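Local coordinates for protein pyruvate formate-lyase 2 (Archaeoglobus fulgidus, PDB 2F3O) that is a glycyl radical enzyme of the pyruvate formate-lyase-like family, probably with lyase activity, whose true substrate is not established, at residues 192-196 and 521-527; 198-203 and 512-516; 440-446 and 539-545; 452-457 and 466-472. All blocks are in the same frame, centred on the assembly; numbering follows the deposited sequence.

Contact 1: 192-196 and 521-527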
loop_
_atom_site.group_PDB
_atom_site.type_symbol
_atom_site.label_atom_id
_atom_site.label_comp_id
_atom_site.label_asym_id
_atom_site.label_seq_id
_atom_site.Cartn_x
_atom_site.Cartn_y
_atom_site.Cartn_z
ATOM N N LYS A 192 -8.882 2.519 14.868
ATOM C CA LYS A 192 -8.026 1.754 15.766
ATOM C C LYS A 192 -8.272 2.131 17.230
ATOM O O LYS A 192 -8.269 1.269 18.110
ATOM C CB LYS A 192 -6.564 2.033 15.438
ATOM C CG LYS A 192 -5.814 0.994 14.627
ATOM C CD LYS A 192 -4.332 1.118 14.952
ATOM C CE LYS A 192 -3.464 0.052 14.323
ATOM N NZ LYS A 192 -3.144 0.386 12.916
ATOM N N TYR A 193 -8.492 3.420 17.478
ATOM C CA TYR A 193 -8.784 3.912 18.814
ATOM C C TYR A 193 -10.124 3.402 19.385
ATOM O O TYR A 193 -10.172 2.874 20.487
ATOM C CB TYR A 193 -8.744 5.426 18.777
ATOM C CG TYR A 193 -8.730 6.120 20.118
ATOM C CD1 TYR A 193 -7.667 5.964 21.001
ATOM C CD2 TYR A 193 -9.756 6.987 20.473
ATOM C CE1 TYR A 193 -7.652 6.636 22.216
ATOM C CE2 TYR A 193 -9.739 7.661 21.669
ATOM C CZ TYR A 193 -8.694 7.480 22.535
ATOM O OH TYR A 193 -8.716 8.152 23.721
ATOM N N SER A 194 -11.193 3.530 18.612
ATOM C CA SER A 194 -12.487 2.934 18.929
ATOM C C SER A 194 -12.381 1.454 19.237
ATOM O O SER A 194 -13.066 0.951 20.135
ATOM C CB SER A 194 -13.429 3.091 17.737
ATOM O OG SER A 194 -13.656 4.452 17.429
ATOM N N PHE A 195 -11.528 0.763 18.478
ATOM C CA PHE A 195 -11.336 -0.673 18.655
ATOM C C PHE A 195 -10.773 -0.993 20.026
ATOM O O PHE A 195 -11.353 -1.767 20.770
ATOM C CB PHE A 195 -10.411 -1.246 17.600
ATOM C CG PHE A 195 -10.150 -2.709 17.764
ATOM C CD1 PHE A 195 -10.991 -3.635 17.189
ATOM C CD2 PHE A 195 -9.064 -3.165 18.494
ATOM C CE1 PHE A 195 -10.748 -4.990 17.334
ATOM C CE2 PHE A 195 -8.823 -4.516 18.649
ATOM C CZ PHE A 195 -9.657 -5.424 18.070
ATOM N N TYR A 196 -9.636 -0.399 20.353
ATOM C CA TYR A 196 -9.024 -0.637 21.648
ATOM C C TYR A 196 -9.890 -0.167 22.835
ATOM O O TYR A 196 -9.900 -0.802 23.911
ATOM C CB TYR A 196 -7.618 -0.058 21.669
ATOM C CG TYR A 196 -6.671 -0.880 20.814
ATOM C CD1 TYR A 196 -5.841 -0.281 19.866
ATOM C CD2 TYR A 196 -6.638 -2.259 20.935
ATOM C CE1 TYR A 196 -4.995 -1.031 19.077
ATOM C CE2 TYR A 196 -5.795 -3.028 20.141
ATOM C CZ TYR A 196 -4.976 -2.408 19.215
ATOM O OH TYR A 196 -4.120 -3.175 18.463
ATOM N N CYS A 521 -6.664 -9.798 14.528
ATOM C CA CYS A 521 -7.623 -8.716 14.836
ATOM C C CYS A 521 -7.191 -7.756 15.906
ATOM O O CYS A 521 -7.162 -6.545 15.672
ATOM C CB CYS A 521 -8.964 -9.250 15.285
ATOM S SG CYS A 521 -9.984 -9.894 13.997
ATOM N N PHE A 522 -6.894 -8.306 17.084
ATOM C CA PHE A 522 -6.462 -7.508 18.226
ATOM C C PHE A 522 -5.135 -6.827 17.916
ATOM O O PHE A 522 -4.982 -5.639 18.168
ATOM C CB PHE A 522 -6.355 -8.349 19.507
ATOM C CG PHE A 522 -5.840 -7.575 20.692
ATOM C CD1 PHE A 522 -6.658 -6.671 21.354
ATOM C CD2 PHE A 522 -4.528 -7.717 21.128
ATOM C CE1 PHE A 522 -6.197 -5.952 22.417
ATOM C CE2 PHE A 522 -4.065 -6.985 22.189
ATOM C CZ PHE A 522 -4.905 -6.108 22.837
ATOM N N GLU A 523 -4.187 -7.570 17.353
ATOM C CA GLU A 523 -2.877 -6.987 17.062
ATOM C C GLU A 523 -2.902 -5.885 15.996
ATOM O O GLU A 523 -2.177 -4.908 16.110
ATOM C CB GLU A 523 -1.852 -8.069 16.720
ATOM C CG GLU A 523 -1.363 -8.825 17.953
ATOM C CD GLU A 523 -0.387 -8.001 18.784
ATOM O OE1 GLU A 523 -0.236 -8.286 20.011
ATOM O OE2 GLU A 523 0.231 -7.076 18.189
ATOM N N LYS A 524 -3.763 -6.022 14.995
ATOM C CA LYS A 524 -3.916 -4.984 13.973
ATOM C C LYS A 524 -4.893 -3.867 14.393
ATOM O O LYS A 524 -4.940 -2.806 13.762
ATOM C CB LYS A 524 -4.340 -5.584 12.623
ATOM C CG LYS A 524 -3.305 -6.479 11.985
ATOM C CD LYS A 524 -3.287 -6.316 10.473
ATOM C CE LYS A 524 -2.351 -7.321 9.793
ATOM N NZ LYS A 524 -1.056 -7.454 10.512
ATOM N N GLY A 525 -5.677 -4.117 15.437
ATOM C CA GLY A 525 -6.623 -3.130 15.922
ATOM C C GLY A 525 -7.798 -2.912 15.001
ATOM O O GLY A 525 -8.332 -1.809 14.924
ATOM N N VAL A 526 -8.183 -3.960 14.271
ATOM C CA VAL A 526 -9.381 -3.925 13.419
ATOM C C VAL A 526 -10.314 -5.049 13.796
ATOM O O VAL A 526 -9.869 -6.150 14.088
ATOM C CB VAL A 526 -9.048 -3.870 11.875
ATOM C CG1 VAL A 526 -7.633 -4.232 11.596
ATOM C CG2 VAL A 526 -9.976 -4.705 11.048
ATOM N N ASP A 527 -11.605 -4.746 13.862
ATOM C CA ASP A 527 -12.622 -5.750 14.163
ATOM C C ASP A 527 -12.680 -6.874 13.118
ATOM O O ASP A 527 -12.428 -6.649 11.943
ATOM C CB ASP A 527 -14.000 -5.091 14.270
ATOM C CG ASP A 527 -15.050 -6.024 14.861
ATOM O OD1 ASP A 527 -15.017 -6.251 16.091
ATOM O OD2 ASP A 527 -15.897 -6.554 14.111
#
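Lys-192 and Gly-525 bring the two backbones closest, their CA atoms 5.1 Å apart, where one turn of the long helix 190-221 meets the end of the short helix 521-524. That short helix closes with a Schellman motif: Val-526 N bonds back to Cys-521 O, Gly-525 N makes a weak bond to Phe-522 O, and Gly-525 takes the positive phi of the C-prime position. Gly-525 sits close between Lys-192 and Tyr-196, while the Phe-195 ring covers its CA and C. The CA makes a CH-pi contact 4.0 Å from the centroid of the Phe-195 ring, and Val-526 N stands over the same face. With chi1 at 178°, the Phe-195 ring is swung away from its own backbone N and into the turn, where CZ comes 3.6 Å from Cys-521 O. Tyr-196 passes alongside. Its OH donates to Phe-522 O at 2.6 Å, almost straight on to the carbonyl (C=O...O angle 167°), and so ties the tyrosine to the last turn of the short helix. The edge of the Tyr-196 ring also points at the face of the Phe-522 ring in an offset edge-to-face pair, planes 81° apart, with Tyr-196 CE2 3.7 Å from Phe-522 CE1. At the partly exposed side, the aliphatic part of Lys-192 lies along Lys-524 O, CE 3.3 Å away. Around these rings, helix 168-184 supplies Arg-178, which also bonds Tyr-196 OH, and Phe-171, edge-to-face with Phe-522; helix 39-53 touches Phe-195 through Ile-40, and helix 512-516 adjoins through Ser-515 and Leu-516.

Contact 2: 198-203 and 512-516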
loop_
_atom_site.group_PDB
_atom_site.type_symbol
_atom_site.label_atom_id
_atom_site.label_comp_id
_atom_site.label_asym_id
_atom_site.label_seq_id
_atom_site.Cartn_x
_atom_site.Cartn_y
_atom_site.Cartn_z
ATOM N N ALA A 198 -13.086 -0.461 22.714
ATOM C CA ALA A 198 -14.060 -1.527 22.831
ATOM C C ALA A 198 -13.429 -2.732 23.504
ATOM O O ALA A 198 -14.023 -3.311 24.406
ATOM C CB ALA A 198 -14.608 -1.899 21.473
ATOM N N ALA A 199 -12.216 -3.074 23.077
ATOM C CA ALA A 199 -11.494 -4.218 23.594
ATOM C C ALA A 199 -11.358 -4.135 25.113
ATOM O O ALA A 199 -11.674 -5.112 25.793
ATOM C CB ALA A 199 -10.134 -4.321 22.938
ATOM N N LYS A 200 -10.911 -2.971 25.614
ATOM C CA LYS A 200 -10.825 -2.654 27.041
ATOM C C LYS A 200 -12.100 -2.997 27.803
ATOM O O LYS A 200 -12.089 -3.845 28.708
ATOM C CB LYS A 200 -10.578 -1.156 27.203
ATOM C CG LYS A 200 -10.465 -0.670 28.654
ATOM C CD LYS A 200 -10.404 0.823 28.713
ATOM C CE LYS A 200 -11.207 1.350 29.876
ATOM N NZ LYS A 200 -10.341 1.362 31.098
ATOM N N ILE A 201 -13.183 -2.317 27.419
ATOM C CA ILE A 201 -14.537 -2.562 27.915
ATOM C C ILE A 201 -14.907 -4.049 27.901
ATOM O O ILE A 201 -15.313 -4.611 28.917
ATOM C CB ILE A 201 -15.577 -1.762 27.075
ATOM C CG1 ILE A 201 -15.385 -0.263 27.293
ATOM C CG2 ILE A 201 -17.006 -2.125 27.450
ATOM C CD1 ILE A 201 -16.274 0.619 26.428
ATOM N N VAL A 202 -14.728 -4.688 26.758
ATOM C CA VAL A 202 -15.094 -6.089 26.591
ATOM C C VAL A 202 -14.228 -7.064 27.412
ATOM O O VAL A 202 -14.710 -8.116 27.843
ATOM C CB VAL A 202 -15.151 -6.424 25.076
ATOM C CG1 VAL A 202 -14.263 -7.571 24.701
ATOM C CG2 VAL A 202 -16.570 -6.610 24.639
ATOM N N SER A 203 -12.976 -6.694 27.666
ATOM C CA SER A 203 -12.119 -7.479 28.543
ATOM C C SER A 203 -12.582 -7.392 29.996
ATOM O O SER A 203 -12.692 -8.411 30.676
ATOM C CB SER A 203 -10.673 -7.009 28.440
ATOM O OG SER A 203 -10.234 -7.097 27.100
ATOM N N PRO A 512 -16.684 -7.106 19.004
ATOM C CA PRO A 512 -15.392 -6.903 19.657
ATOM C C PRO A 512 -14.851 -8.045 20.505
ATOM O O PRO A 512 -13.649 -8.258 20.509
ATOM C CB PRO A 512 -15.636 -5.695 20.564
ATOM C CG PRO A 512 -16.851 -5.050 20.043
ATOM C CD PRO A 512 -17.673 -6.097 19.417
ATOM N N LEU A 513 -15.685 -8.756 21.248
ATOM C CA LEU A 513 -15.150 -9.878 22.039
ATOM C C LEU A 513 -14.605 -10.980 21.136
ATOM O O LEU A 513 -13.457 -11.420 21.329
ATOM C CB LEU A 513 -16.176 -10.433 23.034
ATOM C CG LEU A 513 -15.731 -11.635 23.870
ATOM C CD1 LEU A 513 -14.549 -11.292 24.740
ATOM C CD2 LEU A 513 -16.882 -12.161 24.715
ATOM N N LEU A 514 -15.411 -11.367 20.135
ATOM C CA LEU A 514 -15.034 -12.325 19.115
ATOM C C LEU A 514 -13.763 -11.903 18.402
ATOM O O LEU A 514 -12.892 -12.732 18.139
ATOM C CB LEU A 514 -16.170 -12.494 18.111
ATOM C CG LEU A 514 -15.900 -13.469 16.961
ATOM C CD1 LEU A 514 -15.612 -14.851 17.504
ATOM C CD2 LEU A 514 -17.039 -13.487 15.961
ATOM N N SER A 515 -13.640 -10.613 18.120
ATOM C CA SER A 515 -12.401 -10.072 17.563
ATOM C C SER A 515 -11.164 -10.384 18.388
ATOM O O SER A 515 -10.127 -10.678 17.825
ATOM C CB SER A 515 -12.498 -8.564 17.381
ATOM O OG SER A 515 -13.336 -8.279 16.295
ATOM N N LEU A 516 -11.262 -10.366 19.712
ATOM C CA LEU A 516 -10.084 -10.678 20.512
ATOM C C LEU A 516 -9.658 -12.110 20.287
ATOM O O LEU A 516 -8.468 -12.447 20.351
ATOM C CB LEU A 516 -10.342 -10.439 21.994
ATOM C CG LEU A 516 -9.857 -9.114 22.589
ATOM C CD1 LEU A 516 -9.997 -7.960 21.607
ATOM C CD2 LEU A 516 -10.644 -8.829 23.844
#
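Val-202 reaches from helix 190-221 onto the short helix 512-516, and its CG1 does most of the touching: it lies 3.6 Å from Leu-513 CA and 3.7 Å from Leu-513 CD1. This is an apolar helix-helix crossing, nearly perpendicular, with the axes of the two short segments 9.3 Å apart at closest approach and 91° between their directions. Ala-198, Ala-199, Val-202 and Ser-203 on the long helix meet Pro-512, Leu-513 and Leu-516 on the short one. CG2, the other branch of Val-202, is turned to the start of the short helix, near Leu-513 N and Pro-512 CB. On one flank Ala-198 CB makes an apolar contact with Pro-512 CB at 4.0 Å. On the other, Leu-516 spreads its two methyls over the long helix: CD1 goes to Ala-199 CB at 3.9 Å, while CD2 is shared between Val-202 CG1 and Ser-203 OG. Farther out, helix 39-53 covers the Ala-198 and Pro-512 side through Ile-40, and helix 168-184 lies against Ala-199, Ser-203 and Leu-513. Glu-267 of helix 250-267 accepts hydrogen bonds from Leu-513 N and Leu-514 N, which anchors the first turn of helix 512-516. The polar end of Ser-203 is dealt with inside its own helix: OG donates to Ala-199 O at 2.8 Å from above the carbonyl plane, and the same oxygen accepts Ser-203 N.

Contact 3: 440-446 and 539-545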
loop_
_atom_site.group_PDB
_atom_site.type_symbol
_atom_site.label_atom_id
_atom_site.label_comp_id
_atom_site.label_asym_id
_atom_site.label_seq_id
_atom_site.Cartn_x
_atom_site.Cartn_y
_atom_site.Cartn_z
ATOM N N ASP A 440 -21.209 -20.469 6.771
ATOM C CA ASP A 440 -22.509 -20.748 6.170
ATOM C C ASP A 440 -23.153 -19.453 5.753
ATOM O O ASP A 440 -24.211 -19.109 6.252
ATOM C CB ASP A 440 -23.441 -21.479 7.134
ATOM C CG ASP A 440 -24.527 -22.264 6.408
ATOM O OD1 ASP A 440 -24.417 -22.446 5.184
ATOM O OD2 ASP A 440 -25.497 -22.703 7.054
ATOM N N ALA A 441 -22.517 -18.732 4.844
ATOM C CA ALA A 441 -22.974 -17.390 4.543
ATOM C C ALA A 441 -24.145 -17.419 3.585
ATOM O O ALA A 441 -25.030 -16.554 3.651
ATOM C CB ALA A 441 -21.866 -16.570 3.992
ATOM N N ALA A 442 -24.137 -18.414 2.699
ATOM C CA ALA A 442 -25.295 -18.708 1.859
ATOM C C ALA A 442 -25.400 -20.173 1.522
ATOM O O ALA A 442 -24.439 -20.936 1.632
ATOM C CB ALA A 442 -25.275 -17.894 0.579
ATOM N N LEU A 443 -26.605 -20.542 1.107
ATOM C CA LEU A 443 -26.914 -21.866 0.544
ATOM C C LEU A 443 -27.623 -21.634 -0.791
ATOM O O LEU A 443 -28.555 -20.841 -0.871
ATOM C CB LEU A 443 -27.808 -22.650 1.518
ATOM C CG LEU A 443 -27.159 -22.971 2.881
ATOM C CD1 LEU A 443 -27.929 -22.341 4.040
ATOM C CD2 LEU A 443 -26.950 -24.471 3.073
ATOM N N ILE A 444 -27.170 -22.284 -1.849
ATOM C CA ILE A 444 -27.713 -22.008 -3.178
ATOM C C ILE A 444 -28.401 -23.213 -3.811
ATOM O O ILE A 444 -27.830 -24.304 -3.890
ATOM C CB ILE A 444 -26.608 -21.531 -4.118
ATOM C CG1 ILE A 444 -26.098 -20.172 -3.664
ATOM C CG2 ILE A 444 -27.094 -21.467 -5.554
ATOM C CD1 ILE A 444 -24.768 -19.833 -4.249
ATOM N N ASN A 445 -29.636 -23.003 -4.252
ATOM C CA ASN A 445 -30.389 -24.014 -4.976
ATOM C C ASN A 445 -29.914 -24.077 -6.403
ATOM O O ASN A 445 -30.388 -23.308 -7.236
ATOM C CB ASN A 445 -31.870 -23.636 -4.972
ATOM C CG ASN A 445 -32.752 -24.707 -5.552
ATOM O OD1 ASN A 445 -32.286 -25.812 -5.872
ATOM N ND2 ASN A 445 -34.044 -24.393 -5.693
ATOM N N VAL A 446 -29.012 -25.006 -6.705
ATOM C CA VAL A 446 -28.482 -25.091 -8.058
ATOM C C VAL A 446 -29.460 -25.801 -9.000
ATOM O O VAL A 446 -29.317 -25.723 -10.219
ATOM C CB VAL A 446 -27.083 -25.727 -8.109
ATOM C CG1 VAL A 446 -26.289 -25.290 -6.919
ATOM C CG2 VAL A 446 -27.162 -27.250 -8.168
ATOM N N GLY A 539 -18.020 -18.617 2.955
ATOM C CA GLY A 539 -18.454 -19.952 2.534
ATOM C C GLY A 539 -19.842 -19.995 1.942
ATOM O O GLY A 539 -20.812 -19.714 2.630
ATOM N N ILE A 540 -19.965 -20.314 0.661
ATOM C CA ILE A 540 -21.308 -20.491 0.099
ATOM C C ILE A 540 -21.519 -21.896 -0.454
ATOM O O ILE A 540 -20.581 -22.512 -0.945
ATOM C CB ILE A 540 -21.695 -19.404 -0.934
ATOM C CG1 ILE A 540 -20.732 -19.400 -2.108
ATOM C CG2 ILE A 540 -21.748 -18.030 -0.286
ATOM C CD1 ILE A 540 -21.002 -18.289 -3.082
ATOM N N GLN A 541 -22.741 -22.420 -0.311
ATOM C CA GLN A 541 -23.018 -23.871 -0.496
ATOM C C GLN A 541 -23.918 -24.233 -1.647
ATOM O O GLN A 541 -24.938 -23.592 -1.872
ATOM C CB GLN A 541 -23.666 -24.469 0.741
ATOM C CG GLN A 541 -22.716 -24.822 1.832
ATOM C CD GLN A 541 -21.866 -23.655 2.309
ATOM O OE1 GLN A 541 -20.705 -23.542 1.933
ATOM N NE2 GLN A 541 -22.446 -22.769 3.102
ATOM N N ALA A 542 -23.551 -25.295 -2.354
ATOM C CA ALA A 542 -24.389 -25.825 -3.426
ATOM C C ALA A 542 -25.363 -26.862 -2.890
ATOM O O ALA A 542 -24.974 -27.839 -2.261
ATOM C CB ALA A 542 -23.540 -26.430 -4.496
ATOM N N VAL A 543 -26.644 -26.641 -3.112
ATOM C CA VAL A 543 -27.589 -27.704 -2.863
ATOM C C VAL A 543 -28.322 -28.136 -4.141
ATOM O O VAL A 543 -28.746 -27.302 -4.967
ATOM C CB VAL A 543 -28.499 -27.443 -1.618
ATOM C CG1 VAL A 543 -28.226 -26.087 -0.993
ATOM C CG2 VAL A 543 -29.964 -27.633 -1.937
ATOM N N GLY A 544 -28.388 -29.458 -4.324
ATOM C CA GLY A 544 -29.080 -30.071 -5.458
ATOM C C GLY A 544 -28.137 -30.458 -6.580
ATOM O O GLY A 544 -28.496 -30.402 -7.760
ATOM N N ILE A 545 -26.922 -30.850 -6.225
ATOM C CA ILE A 545 -25.923 -31.078 -7.251
ATOM C C ILE A 545 -26.176 -32.377 -7.960
ATOM O O ILE A 545 -25.860 -32.507 -9.140
ATOM C CB ILE A 545 -24.469 -30.983 -6.739
ATOM C CG1 ILE A 545 -24.176 -31.994 -5.635
ATOM C CG2 ILE A 545 -24.218 -29.619 -6.222
ATOM C CD1 ILE A 545 -22.703 -32.318 -5.526
#
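Gln-541 and Asp-440 join side chains where strand 435-445 is interrupted, just before its 442-445 part pairs in parallel with strand 535-543; these are the two inner strands of a mixed four-stranded sheet, flanked by 145-147 and 624-628. From the Gln-541 backbone, CB lies 3.7 Å from Ala-442 O and 4.0 Å from Leu-443 CD2. The chain then bends at chi2 (57°), turning the amide back toward the loop. CD lies near Ala-442 O, and NE2 donates to Asp-440 OD1 at 2.9 Å; the bond is clearly bent, 132° at the hydrogen, and enters on the anti side of the carboxylate. OE1 has a weak bond from Asn-687. Along the strands, Ile-444 N bonds Gln-541 O, Val-543 N bonds Ile-444 O, and Val-446 N bonds Val-543 O. Ala-442, Ile-444, Ile-540 and Ala-542 share one face, covered by helices 477-508 and 597-615. On the other, Leu-443, Asn-445 and Val-543 meet helix 634-640, and Gln-541 touches Tyr-630. With OD1 held by the glutamine amide, OD2 of Asp-440 bonds a bound glycerol; the amide probably limits rotation of the carboxylate, and the glycerol, likely a crystallisation additive, may mark a pocket.

Contact 4: 452-457 and 466-472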
loop_
_atom_site.group_PDB
_atom_site.type_symbol
_atom_site.label_atom_id
_atom_site.label_comp_id
_atom_site.label_asym_id
_atom_site.label_seq_id
_atom_site.Cartn_x
_atom_site.Cartn_y
_atom_site.Cartn_z
ATOM N N TYR A 452 -34.012 -22.488 -14.582
ATOM C CA TYR A 452 -33.856 -21.268 -15.380
ATOM C C TYR A 452 -33.224 -21.583 -16.738
ATOM O O TYR A 452 -33.546 -20.958 -17.756
ATOM C CB TYR A 452 -32.982 -20.236 -14.662
ATOM C CG TYR A 452 -33.528 -19.661 -13.367
ATOM C CD1 TYR A 452 -34.898 -19.552 -13.131
ATOM C CD2 TYR A 452 -32.657 -19.187 -12.383
ATOM C CE1 TYR A 452 -35.387 -19.001 -11.929
ATOM C CE2 TYR A 452 -33.132 -18.640 -11.183
ATOM C CZ TYR A 452 -34.493 -18.544 -10.962
ATOM O OH TYR A 452 -34.938 -18.016 -9.768
ATOM N N ALA A 453 -32.336 -22.572 -16.740
ATOM C CA ALA A 453 -31.564 -22.920 -17.927
ATOM C C ALA A 453 -32.410 -23.559 -19.011
ATOM O O ALA A 453 -32.027 -23.547 -20.183
ATOM C CB ALA A 453 -30.389 -23.816 -17.579
ATOM N N LEU A 454 -33.557 -24.117 -18.653
ATOM C CA LEU A 454 -34.406 -24.577 -19.731
ATOM C C LEU A 454 -35.721 -23.831 -19.900
ATOM O O LEU A 454 -36.569 -24.251 -20.693
ATOM C CB LEU A 454 -34.557 -26.111 -19.802
ATOM C CG LEU A 454 -35.048 -27.131 -18.777
ATOM C CD1 LEU A 454 -33.915 -28.035 -18.358
ATOM C CD2 LEU A 454 -35.779 -26.531 -17.595
ATOM N N ASN A 455 -35.872 -22.710 -19.202
ATOM C CA ASN A 455 -37.073 -21.895 -19.342
ATOM C C ASN A 455 -36.736 -20.431 -19.607
ATOM O O ASN A 455 -37.532 -19.542 -19.296
ATOM C CB ASN A 455 -37.965 -22.043 -18.106
ATOM C CG ASN A 455 -39.415 -21.618 -18.356
ATOM O OD1 ASN A 455 -40.063 -21.025 -17.484
ATOM N ND2 ASN A 455 -39.931 -21.929 -19.541
ATOM N N GLU A 456 -35.555 -20.191 -20.188
ATOM C CA GLU A 456 -35.079 -18.841 -20.549
ATOM C C GLU A 456 -35.082 -17.866 -19.380
ATOM O O GLU A 456 -35.585 -16.738 -19.495
ATOM C CB GLU A 456 -35.913 -18.239 -21.676
ATOM C CG GLU A 456 -36.108 -19.104 -22.904
ATOM C CD GLU A 456 -36.704 -18.296 -24.037
ATOM O OE1 GLU A 456 -35.918 -17.663 -24.781
ATOM O OE2 GLU A 456 -37.955 -18.278 -24.169
ATOM N N GLY A 457 -34.560 -18.333 -18.247
ATOM C CA GLY A 457 -34.406 -17.521 -17.049
ATOM C C GLY A 457 -35.696 -17.200 -16.335
ATOM O O GLY A 457 -35.803 -16.181 -15.656
ATOM N N PHE A 466 -35.773 -14.371 -12.631
ATOM C CA PHE A 466 -34.618 -14.126 -11.786
ATOM C C PHE A 466 -33.364 -14.641 -12.468
ATOM O O PHE A 466 -32.263 -14.426 -11.979
ATOM C CB PHE A 466 -34.721 -14.858 -10.440
ATOM C CG PHE A 466 -35.872 -14.436 -9.554
ATOM C CD1 PHE A 466 -36.242 -15.241 -8.492
ATOM C CD2 PHE A 466 -36.578 -13.255 -9.763
ATOM C CE1 PHE A 466 -37.292 -14.878 -7.656
ATOM C CE2 PHE A 466 -37.630 -12.895 -8.942
ATOM C CZ PHE A 466 -37.984 -13.700 -7.880
ATOM N N GLY A 467 -33.517 -15.356 -13.573
ATOM C CA GLY A 467 -32.365 -15.977 -14.210
ATOM C C GLY A 467 -31.780 -15.126 -15.311
ATOM O O GLY A 467 -32.343 -14.100 -15.675
ATOM N N ALA A 468 -30.642 -15.557 -15.844
ATOM C CA ALA A 468 -30.035 -14.898 -16.986
ATOM C C ALA A 468 -30.970 -15.052 -18.176
ATOM O O ALA A 468 -31.695 -16.041 -18.278
ATOM C CB ALA A 468 -28.698 -15.529 -17.298
ATOM N N LYS A 469 -30.973 -14.096 -19.093
ATOM C CA LYS A 469 -31.862 -14.231 -20.226
ATOM C C LYS A 469 -31.262 -15.131 -21.292
ATOM O O LYS A 469 -30.899 -14.656 -22.355
ATOM C CB LYS A 469 -32.230 -12.858 -20.803
ATOM C CG LYS A 469 -33.276 -12.083 -19.980
ATOM C CD LYS A 469 -34.290 -13.022 -19.322
ATOM C CE LYS A 469 -35.565 -12.301 -18.937
ATOM N NZ LYS A 469 -35.241 -10.945 -18.430
ATOM N N THR A 470 -31.170 -16.434 -21.016
ATOM C CA THR A 470 -30.707 -17.424 -22.007
ATOM C C THR A 470 -31.807 -17.718 -23.015
ATOM O O THR A 470 -32.933 -17.234 -22.881
ATOM C CB THR A 470 -30.262 -18.765 -21.355
ATOM O OG1 THR A 470 -31.368 -19.366 -20.664
ATOM C CG2 THR A 470 -29.129 -18.542 -20.376
ATOM N N GLU A 471 -31.493 -18.513 -24.031
ATOM C CA GLU A 471 -32.520 -18.881 -25.017
ATOM C C GLU A 471 -33.193 -20.234 -24.718
ATOM O O GLU A 471 -32.843 -20.899 -23.729
ATOM C CB GLU A 471 -31.956 -18.817 -26.438
ATOM C CG GLU A 471 -31.992 -17.416 -27.012
ATOM C CD GLU A 471 -30.834 -17.141 -27.943
ATOM O OE1 GLU A 471 -30.007 -18.054 -28.167
ATOM O OE2 GLU A 471 -30.747 -16.000 -28.450
ATOM N N LYS A 472 -34.191 -20.605 -25.530
ATOM C CA LYS A 472 -34.778 -21.947 -25.462
ATOM C C LYS A 472 -33.678 -22.909 -25.885
ATOM O O LYS A 472 -32.944 -22.640 -26.833
ATOM C CB LYS A 472 -36.000 -22.099 -26.382
ATOM C CG LYS A 472 -37.144 -21.137 -26.127
ATOM C CD LYS A 472 -38.310 -21.441 -27.068
ATOM C CE LYS A 472 -39.041 -20.173 -27.548
ATOM N NZ LYS A 472 -40.205 -19.786 -26.685
#
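Tyr-452 turns one face of its ring to the backbone of Gly-467: the glycine CA makes a CH-pi contact 4.1 Å from the centroid of the Tyr-452 ring, Gly-467 N stands over the ring centre, and the carbonyl carbon of Phe-466 lies over the same face toward the rim. The phenol end continues past the glycine, so that Tyr-452 OH approaches Phe-466 CB at 3.2 Å and sits near the plane of the Phe-466 ring, at its edge. Chi1 of Tyr-452, -65°, carries the ring away from its own carbonyl and over the incoming loop. Next to the ring, Gly-457 O accepts Gly-467 N at 3.2 Å, with the donor above the carbonyl plane, and Gly-457 CA comes 3.3 Å from Ala-468 O; the two glycine backbones pack directly on each other, Gly-457 CA 3.8 Å from Gly-467 CA. Tyr-452 O, at the helix end, accepts Gly-457 N and Asn-455 N. Glu-456 extends along the loop instead, with CB 3.4 Å from Thr-470 O and its carboxylate beside Lys-472, whose NZ makes a long salt bridge with OE2 at 3.7 Å. Gln-486 and His-489 of helix 477-508 bond the carbonyls of Ala-468 and Phe-466. The whole is a returning loop folded back on the C-terminal end of helix 447-453, with an inverse gamma turn centred on Lys-469, before helix 477-508.

From the N terminus, the first segments lie on helix 190-221, the early half of contacts 1 and 2, about 300 residues before their partners. Strand 435-445 then begins contact 3, and helix 447-453 leads directly into contact 4, a short loop closed within some twenty residues and nested inside the loops of all three others. Helix 512-516 next closes contact 2, and helix 521-524 closes contact 1 around it; the two touch through Ser-515 and Asp-527. Finally strand 535-543 completes contact 3, whose span crosses those of contacts 1 and 2. Contacts 1 and 2 hold 512-527 to helix 190-221; contact 3 pairs strands of the mixed sheet, about 20 Å, centre to centre, from contact 4.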